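Local coordinates for Lmo0305 protein (Listeria monocytogenes, PDB 3PJ0) that belongs to the beta-eliminating lyase family of fold-type I, pyridoxal-phosphate-dependent proteins and carries the cofactor covalently bound to a lysine, at residues Gln11-Pro14 against Tyr15-Gly18; Gln189-Ala192 against Glu193-Cys196; Glu297-Ala300 against Asp301-Gly304. All blocks are in the same frame, centred on the assembly; numbering follows the deposited sequence.

Contact 1 of 3, residues Gln11-Pro14 against Tyr15-Gly18; sequences QKTP and YKLG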
loop_
_atom_site.group_PDB
_atom_site.type_symbol
_atom_site.label_atom_id
_atom_site.label_comp_id
_atom_site.label_asym_id
_atom_site.label_seq_id
_atom_site.Cartn_x
_atom_site.Cartn_y
_atom_site.Cartn_z
ATOM N N GLN A 11 22.200 14.307 -12.404
ATOM C CA GLN A 11 22.391 13.700 -11.095
ATOM C C GLN A 11 23.523 14.366 -10.265
ATOM O O GLN A 11 23.394 14.446 -9.044
ATOM C CB GLN A 11 22.526 12.169 -11.222
ATOM C CG GLN A 11 21.176 11.528 -11.568
ATOM C CD GLN A 11 21.235 10.034 -11.845
ATOM O OE1 GLN A 11 22.290 9.476 -12.169
ATOM N NE2 GLN A 11 20.087 9.389 -11.751
ATOM N N LYS A 12 24.546 14.921 -10.918
ATOM C CA LYS A 12 25.683 15.548 -10.238
ATOM C C LYS A 12 25.444 16.992 -9.798
ATOM O O LYS A 12 26.262 17.564 -9.062
ATOM C CB LYS A 12 26.911 15.536 -11.161
ATOM C CG LYS A 12 27.549 14.181 -11.386
ATOM C CD LYS A 12 28.553 14.264 -12.528
ATOM C CE LYS A 12 29.460 13.057 -12.579
ATOM N NZ LYS A 12 30.447 13.152 -13.698
ATOM N N THR A 13 24.348 17.602 -10.247
ATOM C CA THR A 13 24.132 19.019 -9.921
ATOM C C THR A 13 23.750 19.215 -8.465
ATOM O O THR A 13 22.936 18.462 -7.936
ATOM C CB THR A 13 23.056 19.661 -10.826
ATOM O OG1 THR A 13 21.833 18.921 -10.716
ATOM C CG2 THR A 13 23.519 19.700 -12.266
ATOM N N PRO A 14 24.347 20.218 -7.802
ATOM C CA PRO A 14 23.964 20.453 -6.419
ATOM C C PRO A 14 22.597 21.143 -6.322
ATOM O O PRO A 14 21.862 20.935 -5.340
ATOM C CB PRO A 14 25.103 21.335 -5.875
ATOM C CG PRO A 14 25.762 21.914 -7.039
ATOM C CD PRO A 14 25.569 20.953 -8.171
ATOM N N TYR A 15 22.256 21.936 -7.341
ATOM C CA TYR A 15 20.987 22.632 -7.383
ATOM C C TYR A 15 20.047 22.073 -8.467
ATOM O O TYR A 15 20.493 21.500 -9.462
ATOM C CB TYR A 15 21.232 24.119 -7.614
ATOM C CG TYR A 15 22.261 24.728 -6.659
ATOM C CD1 TYR A 15 21.986 24.884 -5.313
ATOM C CD2 TYR A 15 23.483 25.180 -7.126
ATOM C CE1 TYR A 15 22.928 25.452 -4.442
ATOM C CE2 TYR A 15 24.422 25.753 -6.270
ATOM C CZ TYR A 15 24.132 25.879 -4.930
ATOM O OH TYR A 15 25.059 26.451 -4.084
ATOM N N LYS A 16 18.745 22.270 -8.269
ATOM C CA LYS A 16 17.731 21.780 -9.205
ATOM C C LYS A 16 16.630 22.832 -9.436
ATOM O O LYS A 16 16.181 23.477 -8.487
ATOM C CB LYS A 16 17.063 20.531 -8.650
ATOM C CG LYS A 16 17.928 19.315 -8.393
ATOM C CD LYS A 16 18.453 18.713 -9.697
ATOM C CE LYS A 16 19.162 17.382 -9.459
ATOM N NZ LYS A 16 20.394 17.512 -8.619
ATOM N N LEU A 17 16.201 23.013 -10.687
ATOM C CA LEU A 17 15.070 23.887 -10.946
ATOM C C LEU A 17 13.811 23.214 -10.365
ATOM O O LEU A 17 12.998 23.851 -9.714
ATOM C CB LEU A 17 14.860 24.104 -12.444
ATOM C CG LEU A 17 15.894 24.858 -13.300
ATOM C CD1 LEU A 17 15.378 24.800 -14.706
ATOM C CD2 LEU A 17 16.101 26.316 -12.871
ATOM N N GLY A 18 13.670 21.908 -10.581
ATOM C CA GLY A 18 12.482 21.197 -10.135
ATOM C C GLY A 18 12.596 20.421 -8.844
ATOM O O GLY A 18 13.705 20.142 -8.358
HETATM O O HOH W 1 20.990 14.937 -8.028
#

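Contact 2 of 3, residues Gln189-Ala192 against Glu193-Cys196; sequences QKSA and EEIC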
loop_
_atom_site.group_PDB
_atom_site.type_symbol
_atom_site.label_atom_id
_atom_site.label_comp_id
_atom_site.label_asym_id
_atom_site.label_seq_id
_atom_site.Cartn_x
_atom_site.Cartn_y
_atom_site.Cartn_z
ATOM N N GLN A 189 -7.845 31.283 -7.520
ATOM C CA GLN A 189 -8.300 32.176 -6.450
ATOM C C GLN A 189 -9.597 31.581 -5.805
ATOM O O GLN A 189 -10.572 32.278 -5.478
ATOM C CB GLN A 189 -8.391 33.626 -6.928
ATOM C CG GLN A 189 -6.992 34.235 -7.118
ATOM C CD GLN A 189 -6.268 34.396 -5.795
ATOM O OE1 GLN A 189 -6.728 35.155 -4.931
ATOM N NE2 GLN A 189 -5.147 33.668 -5.603
ATOM N N LYS A 190 -9.555 30.253 -5.658
ATOM C CA LYS A 190 -10.618 29.434 -5.039
ATOM C C LYS A 190 -9.986 28.529 -4.000
ATOM O O LYS A 190 -8.870 28.062 -4.189
ATOM C CB LYS A 190 -11.332 28.555 -6.086
ATOM C CG LYS A 190 -12.076 29.346 -7.169
ATOM C CD LYS A 190 -13.391 29.935 -6.697
ATOM C CE LYS A 190 -13.993 30.832 -7.744
ATOM N NZ LYS A 190 -15.412 31.199 -7.437
ATOM N N SER A 191 -10.684 28.253 -2.901
ATOM C CA SER A 191 -10.156 27.301 -1.921
ATOM C C SER A 191 -10.317 25.865 -2.443
ATOM O O SER A 191 -11.107 25.613 -3.352
ATOM C CB SER A 191 -10.916 27.380 -0.616
ATOM O OG SER A 191 -12.266 27.046 -0.835
ATOM N N ALA A 192 -9.615 24.931 -1.807
ATOM C CA ALA A 192 -9.751 23.517 -2.122
ATOM C C ALA A 192 -11.217 23.114 -2.011
ATOM O O ALA A 192 -11.716 22.393 -2.873
ATOM C CB ALA A 192 -8.889 22.680 -1.210
ATOM N N GLU A 193 -11.896 23.582 -0.965
ATOM C CA GLU A 193 -13.318 23.299 -0.749
ATOM C C GLU A 193 -14.175 23.792 -1.909
ATOM O O GLU A 193 -15.064 23.083 -2.385
ATOM C CB GLU A 193 -13.800 23.917 0.574
ATOM C CG GLU A 193 -15.273 23.743 0.830
ATOM C CD GLU A 193 -15.710 24.168 2.235
ATOM O OE1 GLU A 193 -14.919 24.785 2.973
ATOM O OE2 GLU A 193 -16.871 23.879 2.588
ATOM N N GLU A 194 -13.931 25.018 -2.354
ATOM C CA GLU A 194 -14.704 25.593 -3.460
ATOM C C GLU A 194 -14.578 24.770 -4.725
ATOM O O GLU A 194 -15.580 24.469 -5.360
ATOM C CB GLU A 194 -14.296 27.039 -3.747
ATOM C CG GLU A 194 -14.836 28.014 -2.750
ATOM C CD GLU A 194 -14.468 29.440 -3.084
ATOM O OE1 GLU A 194 -13.285 29.816 -2.902
ATOM O OE2 GLU A 194 -15.353 30.170 -3.554
ATOM N N ILE A 195 -13.355 24.371 -5.065
ATOM C CA ILE A 195 -13.111 23.563 -6.256
ATOM C C ILE A 195 -13.785 22.187 -6.115
ATOM O O ILE A 195 -14.492 21.730 -7.015
ATOM C CB ILE A 195 -11.576 23.401 -6.505
ATOM C CG1 ILE A 195 -10.932 24.759 -6.808
ATOM C CG2 ILE A 195 -11.248 22.466 -7.686
ATOM C CD1 ILE A 195 -9.388 24.722 -6.708
ATOM N N CYS A 196 -13.584 21.555 -4.962
ATOM C CA CYS A 196 -14.141 20.226 -4.718
ATOM C C CYS A 196 -15.671 20.193 -4.620
ATOM O O CYS A 196 -16.277 19.117 -4.816
ATOM C CB CYS A 196 -13.552 19.621 -3.457
ATOM S SG CYS A 196 -11.802 19.219 -3.605
HETATM O O HOH W 2 -12.384 32.348 -3.337
HETATM O O HOH W 3 -15.572 32.424 -4.999
#

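Contact 3 of 3, residues Glu297-Ala300 against Asp301-Gly304; sequences ENSA and DEIG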
loop_
_atom_site.group_PDB
_atom_site.type_symbol
_atom_site.label_atom_id
_atom_site.label_comp_id
_atom_site.label_asym_id
_atom_site.label_seq_id
_atom_site.Cartn_x
_atom_site.Cartn_y
_atom_site.Cartn_z
ATOM N N GLU A 297 12.996 23.712 -30.362
ATOM C CA GLU A 297 12.979 23.549 -31.815
ATOM C C GLU A 297 14.259 22.876 -32.309
ATOM O O GLU A 297 14.862 23.295 -33.322
ATOM C CB GLU A 297 12.800 24.895 -32.524
ATOM C CG GLU A 297 11.459 25.555 -32.284
ATOM C CD GLU A 297 11.388 26.947 -32.907
ATOM O OE1 GLU A 297 12.198 27.252 -33.804
ATOM O OE2 GLU A 297 10.516 27.749 -32.500
ATOM N N ASN A 298 14.675 21.846 -31.575
ATOM C CA ASN A 298 15.831 21.021 -31.917
ATOM C C ASN A 298 15.611 19.628 -31.394
ATOM O O ASN A 298 14.784 19.411 -30.507
ATOM C CB ASN A 298 17.116 21.607 -31.349
ATOM C CG ASN A 298 17.579 22.824 -32.120
ATOM O OD1 ASN A 298 18.078 22.706 -33.254
ATOM N ND2 ASN A 298 17.420 24.000 -31.523
ATOM N N SER A 299 16.335 18.678 -31.953
ATOM C CA SER A 299 16.198 17.286 -31.564
ATOM C C SER A 299 16.691 17.064 -30.132
ATOM O O SER A 299 17.484 17.848 -29.627
ATOM C CB SER A 299 17.030 16.399 -32.471
ATOM O OG SER A 299 18.409 16.613 -32.218
ATOM N N ALA A 300 16.249 15.979 -29.511
ATOM C CA ALA A 300 16.683 15.629 -28.147
ATOM C C ALA A 300 18.206 15.443 -28.014
ATOM O O ALA A 300 18.814 15.887 -27.012
ATOM C CB ALA A 300 15.919 14.397 -27.622
ATOM N N ASP A 301 18.841 14.826 -29.013
ATOM C CA ASP A 301 20.297 14.634 -28.984
ATOM C C ASP A 301 20.999 15.980 -28.912
ATOM O O ASP A 301 21.902 16.181 -28.094
ATOM C CB ASP A 301 20.811 13.878 -30.226
ATOM C CG ASP A 301 20.618 12.370 -30.139
ATOM O OD1 ASP A 301 20.307 11.823 -29.060
ATOM O OD2 ASP A 301 20.796 11.721 -31.189
ATOM N N GLU A 302 20.566 16.898 -29.768
ATOM C CA GLU A 302 21.119 18.251 -29.827
ATOM C C GLU A 302 20.921 19.064 -28.539
ATOM O O GLU A 302 21.841 19.736 -28.073
ATOM C CB GLU A 302 20.531 19.014 -31.027
ATOM C CG GLU A 302 21.056 18.524 -32.404
ATOM C CD GLU A 302 20.362 19.214 -33.582
ATOM O OE1 GLU A 302 19.153 19.520 -33.477
ATOM O OE2 GLU A 302 21.011 19.464 -34.603
ATOM N N ILE A 303 19.720 19.037 -27.992
ATOM C CA ILE A 303 19.425 19.786 -26.764
ATOM C C ILE A 303 20.085 19.140 -25.543
ATOM O O ILE A 303 20.552 19.834 -24.640
ATOM C CB ILE A 303 17.892 19.977 -26.551
ATOM C CG1 ILE A 303 17.292 20.784 -27.712
ATOM C CG2 ILE A 303 17.613 20.636 -25.199
ATOM C CD1 ILE A 303 17.984 22.096 -27.972
ATOM N N GLY A 304 20.149 17.818 -25.515
ATOM C CA GLY A 304 20.796 17.123 -24.411
ATOM C C GLY A 304 22.245 17.557 -24.230
ATOM O O GLY A 304 22.709 17.734 -23.093
#

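Contact 1 of 3, residues Gln11-Pro14 against Tyr15-Gly18
The side chain of K16 folds back along the chain to reach T13, crossing it at a slant so that the ammonium arrives at the hydroxyl end. Two bends give the lysine this course: CG lies anti to its own carbonyl carbon, and the chain then kinks at chi2 (-68°) and again at chi4 (-64°), with a straight run between. NZ donates a hydrogen bond to T13 OG1 at 2.9 Å, and it also comes within 2.8 Å of T13 O. While taking this bond from K16, T13 OG1 is also hydrogen-bonded to the carbonyl oxygen of Y10. A water extends the grip on the lysine: it accepts from K16 NZ at 2.7 Å and donates to Q11 O at 2.7 Å, joining the ammonium to the last turn of the helix. The Y10 ring adds a cation-pi contact to the same group.

P14 and Y15, neighbours in sequence, meet through apolar packing. P14 CB lies over one face of the Y15 ring, P14 CG is 4.0 Å from Y15 CD2, and the two side chains are oblique to one another.

This link carries the chain from helix 2-11 into the short strand 15-16, which pairs in parallel with strand 316-317 through Y15 and its bonds to G315 and G317. Beyond it, L17 packs against L270 and F274 of helix 260-275.

Contact 2 of 3, residues Gln189-Ala192 against Glu193-Cys196
S191 and E194 exchange hydrogen bonds at the start of helix 192-196, each side chain serving the other's backbone. The serine hydroxyl sits between its own N and carbonyl carbon, at chi1 62°, which turns OG toward the first turn, where it accepts from E194 N at 3.0 Å. E194 answers with a chain extended beyond CG that runs back past the serine; its OE1 takes the hydrogen of S191 N at 3.0 Å, met on the anti side of the carboxylate and 21° out of its plane. This reciprocal pair is a capping box with S191 as N-cap, and it supplies partners for amide hydrogens at the N-terminal end of the helix, where no preceding turn can do so. I195 N to S191 O and C196 N to A192 O then begin the regular helical bonding.

K190 crosses the glutamate at about a right angle. A bend at chi2 (-76°) brings its CD to 3.7 Å from E194 OE2, but NZ remains 4.0 Å from that oxygen, too far for a salt bridge, and a water accepting from K190 NZ and donating to E194 OE2 joins the charges instead. A second water links Q189 O to E194 OE1. On the buried side, I195 CG1 rests 3.9 Å from K190 CB, and the I195 side chain also packs on F157 of helix 157-170 and on T185 and Y188 of helix 185-188.

Contact 3 of 3, residues Glu297-Ala300 against Asp301-Gly304
S299 and E302 carry the polar part of this contact, at the point where the chain leaves strand 291-296 and enters helix 300-314. S299 OG accepts from E302 N at 3.3 Å, a fairly straight bond with an N-H...O angle of 163°. The return bonds are looser: S299 N reaches E302 OE1 over 3.3 Å, a weak hydrogen bond, and the serine hydroxyl donates weakly to the same oxygen. E302 OE1 thus receives two weak bonds from S299, one from the amide and one from the hydroxyl. The bonds of OG belong to one of two serine conformers and are less certain for that. The glutamate can deliver its oxygen because its CG is placed beside its own backbone N (chi1 -72°) and the chain beyond is stretched out, passing close by the hydroxyl.

Among the backbone bonds, I303 N donates to S299 O and G304 N to A300 O, the latter at 2.8 Å, opening the helical ladder.

Apolar contact falls to N298 and I303, whose side chains cross nearly perpendicularly. The isoleucine extends its CD1 to 3.5 Å from N298 CB, and its CG1 lies 3.7 Å from the same N298 CB. I303 is buried, and both it and A300 rest on L322 and on C330 of strand 329-335; A300 and D301 also touch M2 of helix 2-11.

Serine at the N-cap and glutamate three residues on, each bonded to the other's backbone N, the return bond being weak, form the capping box characteristic of helix N-termini; here it starts a helix that packs on the four-stranded antiparallel sheet.

In the fold
The three contacts follow one another along the chain without touching. Contacts 1 and 3 lie on the same side of the chain's centre, their centres 20 Å apart and nearest atoms about 11 Å; helix 2-11, which leads into contact 1, sends M2 to the start of helix 300-314 in contact 3. Contact 2 stands on the opposite side from contact 3, 40 Å away between centres. Contacts 2 and 3 are both Ser-Glu capping boxes, one at helix 192-196, in the region of the seven-stranded mixed sheet, and one at helix 300-314, beside the four-stranded sheet. The pyridoxal-phosphate-bearing K208 follows strand 201-205, the next strand after the helix of contact 2.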